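Local coordinates for putative cobalamin synthesis related protein (Corynebacterium diphtheriae, PDB 2NPN), which binds S-adenosylmethionine and is probably a methyltransferase of cobalamin biosynthesis, consistent with precorrin-6A synthase (deacetylating) activity, at residues T4-G9 / D102-F107; S93-R98 / E130-D135. One frame throughout, in Å; residues are numbered along the deposited sequence.

Contact 1: residues T4-G9 / D102-F107; sequences TIYVIG and DGAVAF
Thr4 starts the pairing of two parallel strands: its backbone N donates to Gly103 O, and its carbonyl oxygen then accepts from Val105 N, with N-to-O distances of 2.9 and 3.0 Å. The same carbonyl also receives a CA-H...O contact from Ala104. Through its hydroxyl, OG1, Thr4 donates to a water that passes a hydrogen bond on to Asp102 O, so the water bridges Thr4 and Asp102 just before the paired residues.

Ile5 turns its side chain to the other side of the sheet. Its CG1 runs alongside Val105 CG1, 3.7 Å away. With chi1 at -63°, CG1 lies beside the backbone N and CG2 anti to it, where CG2 meets Phe107 CD2 at 3.6 Å. Tyr6 pairs through both its backbone N and its O: the N donates to Val105 O at 2.8 Å, and the O accepts from Phe107 N. Its ring lies back over Thr4, whose CG2 sits 3.8 Å above the ring centre, and CE2 touches the methyl of Ala104.

The four bridges, Thr4-Ala104 to Val7-Phe107, join two adjacent inner strands of the five-stranded parallel sheet in this tetrapyrrole methylase fold; the axes of the two short segments are inclined by 23°. On the face bearing Ile5, Val7, Val105 and Phe107, helix 119-130 lies against Val7 and Phe107 through Ile123.

Val7 itself adds little side-chain contact to the pair, its CA instead lying near Phe107 O. That oxygen is taken by Ile8 N in a nearly straight bond, 173° at the hydrogen. On the face shared with Thr4 and Tyr6, Ile8 stretches its CD1 back to the methyl of Ala106, at 3.8 Å.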
# COMPACT_ATOMS: atom_id res chain seq x y z
N THR A 4 -6.01 6.38 21.99
CA THR A 4 -4.94 5.81 21.17
C THR A 4 -5.45 5.61 19.75
O THR A 4 -6.51 5.04 19.58
CB THR A 4 -4.48 4.46 21.72
OG1 THR A 4 -3.93 4.68 23.03
CG2 THR A 4 -3.43 3.81 20.81
N ILE A 5 -4.70 6.11 18.76
CA ILE A 5 -4.99 5.84 17.36
C ILE A 5 -3.90 4.91 16.83
O ILE A 5 -2.74 5.31 16.72
CB ILE A 5 -5.04 7.14 16.51
CG1 ILE A 5 -6.18 8.07 16.95
CG2 ILE A 5 -5.20 6.78 15.03
CD1 ILE A 5 -6.18 9.44 16.28
N TYR A 6 -4.25 3.65 16.57
CA TYR A 6 -3.33 2.72 15.98
C TYR A 6 -3.43 2.91 14.47
O TYR A 6 -4.52 2.92 13.93
CB TYR A 6 -3.69 1.27 16.29
CG TYR A 6 -3.52 0.86 17.69
CD1 TYR A 6 -2.26 0.62 18.20
CD2 TYR A 6 -4.63 0.63 18.50
CE1 TYR A 6 -2.07 0.20 19.48
CE2 TYR A 6 -4.45 0.20 19.83
CZ TYR A 6 -3.16 -0.01 20.29
OH TYR A 6 -2.96 -0.43 21.59
N VAL A 7 -2.29 3.01 13.81
CA VAL A 7 -2.27 3.06 12.35
C VAL A 7 -1.59 1.77 11.92
O VAL A 7 -0.39 1.60 12.14
CB VAL A 7 -1.52 4.30 11.82
CG1 VAL A 7 -1.53 4.31 10.29
CG2 VAL A 7 -2.17 5.58 12.41
N ILE A 8 -2.39 0.85 11.41
CA ILE A 8 -1.97 -0.55 11.33
C ILE A 8 -1.75 -0.97 9.87
O ILE A 8 -2.71 -1.06 9.08
CB ILE A 8 -2.99 -1.53 12.00
CG1 ILE A 8 -3.34 -1.05 13.42
CG2 ILE A 8 -2.44 -2.97 11.95
CD1 ILE A 8 -4.18 -2.02 14.20
N GLY A 9 -0.53 -1.36 9.54
CA GLY A 9 -0.28 -1.96 8.25
C GLY A 9 -0.84 -3.37 8.26
O GLY A 9 -0.58 -4.14 9.18
N ASP A 102 -10.65 7.30 26.80
CA ASP A 102 -9.41 6.55 26.98
C ASP A 102 -9.31 5.35 26.03
O ASP A 102 -8.51 4.45 26.22
CB ASP A 102 -9.24 6.08 28.44
CG ASP A 102 -10.37 5.19 28.93
OD1 ASP A 102 -11.38 5.04 28.20
OD2 ASP A 102 -10.29 4.68 30.08
N GLY A 103 -10.15 5.35 25.01
CA GLY A 103 -10.31 4.19 24.12
C GLY A 103 -9.33 4.17 22.98
O GLY A 103 -8.44 5.03 22.89
N ALA A 104 -9.52 3.19 22.10
CA ALA A 104 -8.59 2.98 20.99
C ALA A 104 -9.34 2.81 19.69
O ALA A 104 -10.37 2.12 19.64
CB ALA A 104 -7.74 1.78 21.25
N VAL A 105 -8.84 3.46 18.65
CA VAL A 105 -9.32 3.28 17.28
C VAL A 105 -8.16 2.80 16.42
O VAL A 105 -7.01 3.20 16.66
CB VAL A 105 -9.93 4.58 16.69
CG1 VAL A 105 -9.00 5.71 16.75
CG2 VAL A 105 -10.47 4.41 15.26
N ALA A 106 -8.45 1.91 15.48
CA ALA A 106 -7.45 1.43 14.53
C ALA A 106 -7.81 1.93 13.12
O ALA A 106 -8.95 1.73 12.66
CB ALA A 106 -7.41 -0.13 14.52
N PHE A 107 -6.82 2.52 12.42
CA PHE A 107 -6.93 2.80 10.99
C PHE A 107 -6.18 1.70 10.24
O PHE A 107 -5.02 1.42 10.58
CB PHE A 107 -6.30 4.13 10.62
CG PHE A 107 -7.12 5.35 10.95
CD1 PHE A 107 -7.74 6.07 9.94
CD2 PHE A 107 -7.24 5.77 12.25
CE1 PHE A 107 -8.47 7.20 10.20
CE2 PHE A 107 -7.97 6.92 12.56
CZ PHE A 107 -8.60 7.65 11.51
O HOH W 1 -5.64 5.39 25.11

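Contact 2: residues S93-R98 / E130-D135; sequences STIRER and EDLHAD
Arg96 NH2 donates to Glu130 O over 2.9 Å, and the bond is nearly straight, 174° at the hydrogen. The acceptor lies in the guanidinium plane, whereas the donor is tilted 29° from the plane of the Glu130 carbonyl. Asp131 O also sits at the guanidinium edge, 3.1 Å from NH2, so this one nitrogen faces two successive carbonyl oxygens.

The reach of the arginine follows from its shape: CG is anti to the carbonyl carbon (chi1 -64°), and the chain is extended from CG to NE, which carries the flat group from the helix surface to the turn. Leu132 comes from the other direction and runs antiparallel alongside it. Its CD1 lies 3.4 Å above the guanidinium plane, displaced from the centre of the group, and touches NE at 3.6 Å; the charged group is thus held at its edge by the bond to Glu130 O and partly covered on one face by a methyl. Leu132 CD2 meets Ile95 CD1 at 4.0 Å, the two side chains running at a slant to each other. Met126 of helix 119-130 touches both of these buried side chains.

Asp131, with positive phi, is the first residue after helix 119-130 to leave helical geometry. The arrangement is an arginine of one helix bonding a backbone carbonyl where helix 119-130 gives way to the turn, at a helix-to-strand connection of an alpha/beta fold.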
# COMPACT_ATOMS: atom_id res chain seq x y z
N SER A 93 -15.57 13.18 14.66
CA SER A 93 -16.87 12.88 15.25
C SER A 93 -17.06 11.38 15.42
O SER A 93 -17.54 10.92 16.46
CB SER A 93 -18.00 13.46 14.39
OG SER A 93 -17.84 14.85 14.22
N THR A 94 -16.67 10.62 14.40
CA THR A 94 -16.82 9.17 14.41
C THR A 94 -15.98 8.57 15.54
O THR A 94 -16.45 7.68 16.28
CB THR A 94 -16.45 8.55 13.07
OG1 THR A 94 -17.37 9.01 12.07
CG2 THR A 94 -16.57 7.04 13.11
N ILE A 95 -14.76 9.06 15.68
CA ILE A 95 -13.84 8.57 16.72
C ILE A 95 -14.40 8.84 18.11
O ILE A 95 -14.44 7.97 18.97
CB ILE A 95 -12.44 9.19 16.54
CG1 ILE A 95 -11.80 8.59 15.27
CG2 ILE A 95 -11.53 8.90 17.76
CD1 ILE A 95 -10.50 9.29 14.85
N ARG A 96 -14.87 10.06 18.33
CA ARG A 96 -15.41 10.42 19.64
C ARG A 96 -16.69 9.67 19.97
O ARG A 96 -16.95 9.39 21.15
CB ARG A 96 -15.62 11.93 19.74
CG ARG A 96 -14.33 12.75 19.64
CD ARG A 96 -14.62 14.19 19.87
NE ARG A 96 -13.40 14.99 20.01
CZ ARG A 96 -13.01 15.96 19.18
NH1 ARG A 96 -13.72 16.28 18.10
NH2 ARG A 96 -11.91 16.63 19.44
N GLU A 97 -17.49 9.37 18.95
CA GLU A 97 -18.76 8.62 19.16
C GLU A 97 -18.50 7.16 19.47
O GLU A 97 -19.21 6.58 20.29
CB GLU A 97 -19.67 8.66 17.93
CG GLU A 97 -20.27 10.01 17.65
CD GLU A 97 -20.70 10.21 16.18
OE1 GLU A 97 -20.43 9.35 15.31
OE2 GLU A 97 -21.33 11.27 15.91
N ARG A 98 -17.51 6.57 18.80
CA ARG A 98 -17.35 5.11 18.82
C ARG A 98 -16.30 4.62 19.78
O ARG A 98 -16.10 3.41 19.90
CB ARG A 98 -17.07 4.55 17.42
CG ARG A 98 -18.19 4.66 16.46
CD ARG A 98 -17.81 4.06 15.12
NE ARG A 98 -18.94 4.11 14.22
CZ ARG A 98 -19.12 3.31 13.17
NH1 ARG A 98 -18.24 2.37 12.84
NH2 ARG A 98 -20.22 3.47 12.44
N GLU A 130 -9.43 19.44 14.32
CA GLU A 130 -10.57 19.05 15.16
C GLU A 130 -10.20 18.99 16.64
O GLU A 130 -11.04 18.63 17.46
CB GLU A 130 -11.10 17.69 14.71
CG GLU A 130 -11.62 17.68 13.28
CD GLU A 130 -12.72 18.70 13.02
OE1 GLU A 130 -13.69 18.78 13.82
OE2 GLU A 130 -12.62 19.42 12.00
N ASP A 131 -8.97 19.37 16.96
CA ASP A 131 -8.47 19.37 18.34
C ASP A 131 -8.71 18.01 19.01
O ASP A 131 -9.23 17.92 20.12
CB ASP A 131 -9.11 20.53 19.13
CG ASP A 131 -8.15 21.14 20.13
OD1 ASP A 131 -6.93 20.92 20.01
OD2 ASP A 131 -8.62 21.85 21.04
N LEU A 132 -8.34 16.94 18.29
CA LEU A 132 -8.48 15.57 18.79
C LEU A 132 -7.19 15.13 19.47
O LEU A 132 -6.15 14.90 18.81
CB LEU A 132 -8.85 14.58 17.68
CG LEU A 132 -9.23 13.17 18.16
CD1 LEU A 132 -10.68 13.09 18.61
CD2 LEU A 132 -8.93 12.15 17.08
N HIS A 133 -7.29 15.02 20.79
CA HIS A 133 -6.21 14.55 21.63
C HIS A 133 -6.06 13.04 21.48
O HIS A 133 -6.98 12.27 21.81
CB HIS A 133 -6.50 14.93 23.08
CG HIS A 133 -6.64 16.41 23.30
ND1 HIS A 133 -7.83 16.99 23.66
CD2 HIS A 133 -5.75 17.42 23.17
CE1 HIS A 133 -7.66 18.30 23.77
NE2 HIS A 133 -6.41 18.58 23.48
N ALA A 134 -4.91 12.61 20.99
CA ALA A 134 -4.66 11.19 20.79
C ALA A 134 -3.16 10.89 20.80
O ALA A 134 -2.34 11.74 20.44
CB ALA A 134 -5.26 10.73 19.49
N ASP A 135 -2.81 9.68 21.22
CA ASP A 135 -1.47 9.14 21.04
C ASP A 135 -1.48 8.25 19.79
O ASP A 135 -2.16 7.22 19.77
CB ASP A 135 -1.07 8.34 22.29
CG ASP A 135 0.27 7.63 22.16
OD1 ASP A 135 1.14 8.05 21.35
OD2 ASP A 135 0.46 6.63 22.88

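From the N terminus, strand 3-9 comes first; contact 1 closes the long loop back to it when the chain reaches strand 104-109, immediately after helix 78-98. That helix supplies the first half of contact 2, whose second half arrives only after helix 119-130, at the start of strand 134-139. The two closures therefore cross rather than nest. They meet at strand 3-9, which lies between strands 104-109 and 134-139 in the parallel sheet: Ile5 N probably bonds to Asp135 O (3.0 Å), and Ile5 CD1 packs on Ala134 CB and Leu132 CD2. Together they tie the sheet to helices 78-98 and 119-130.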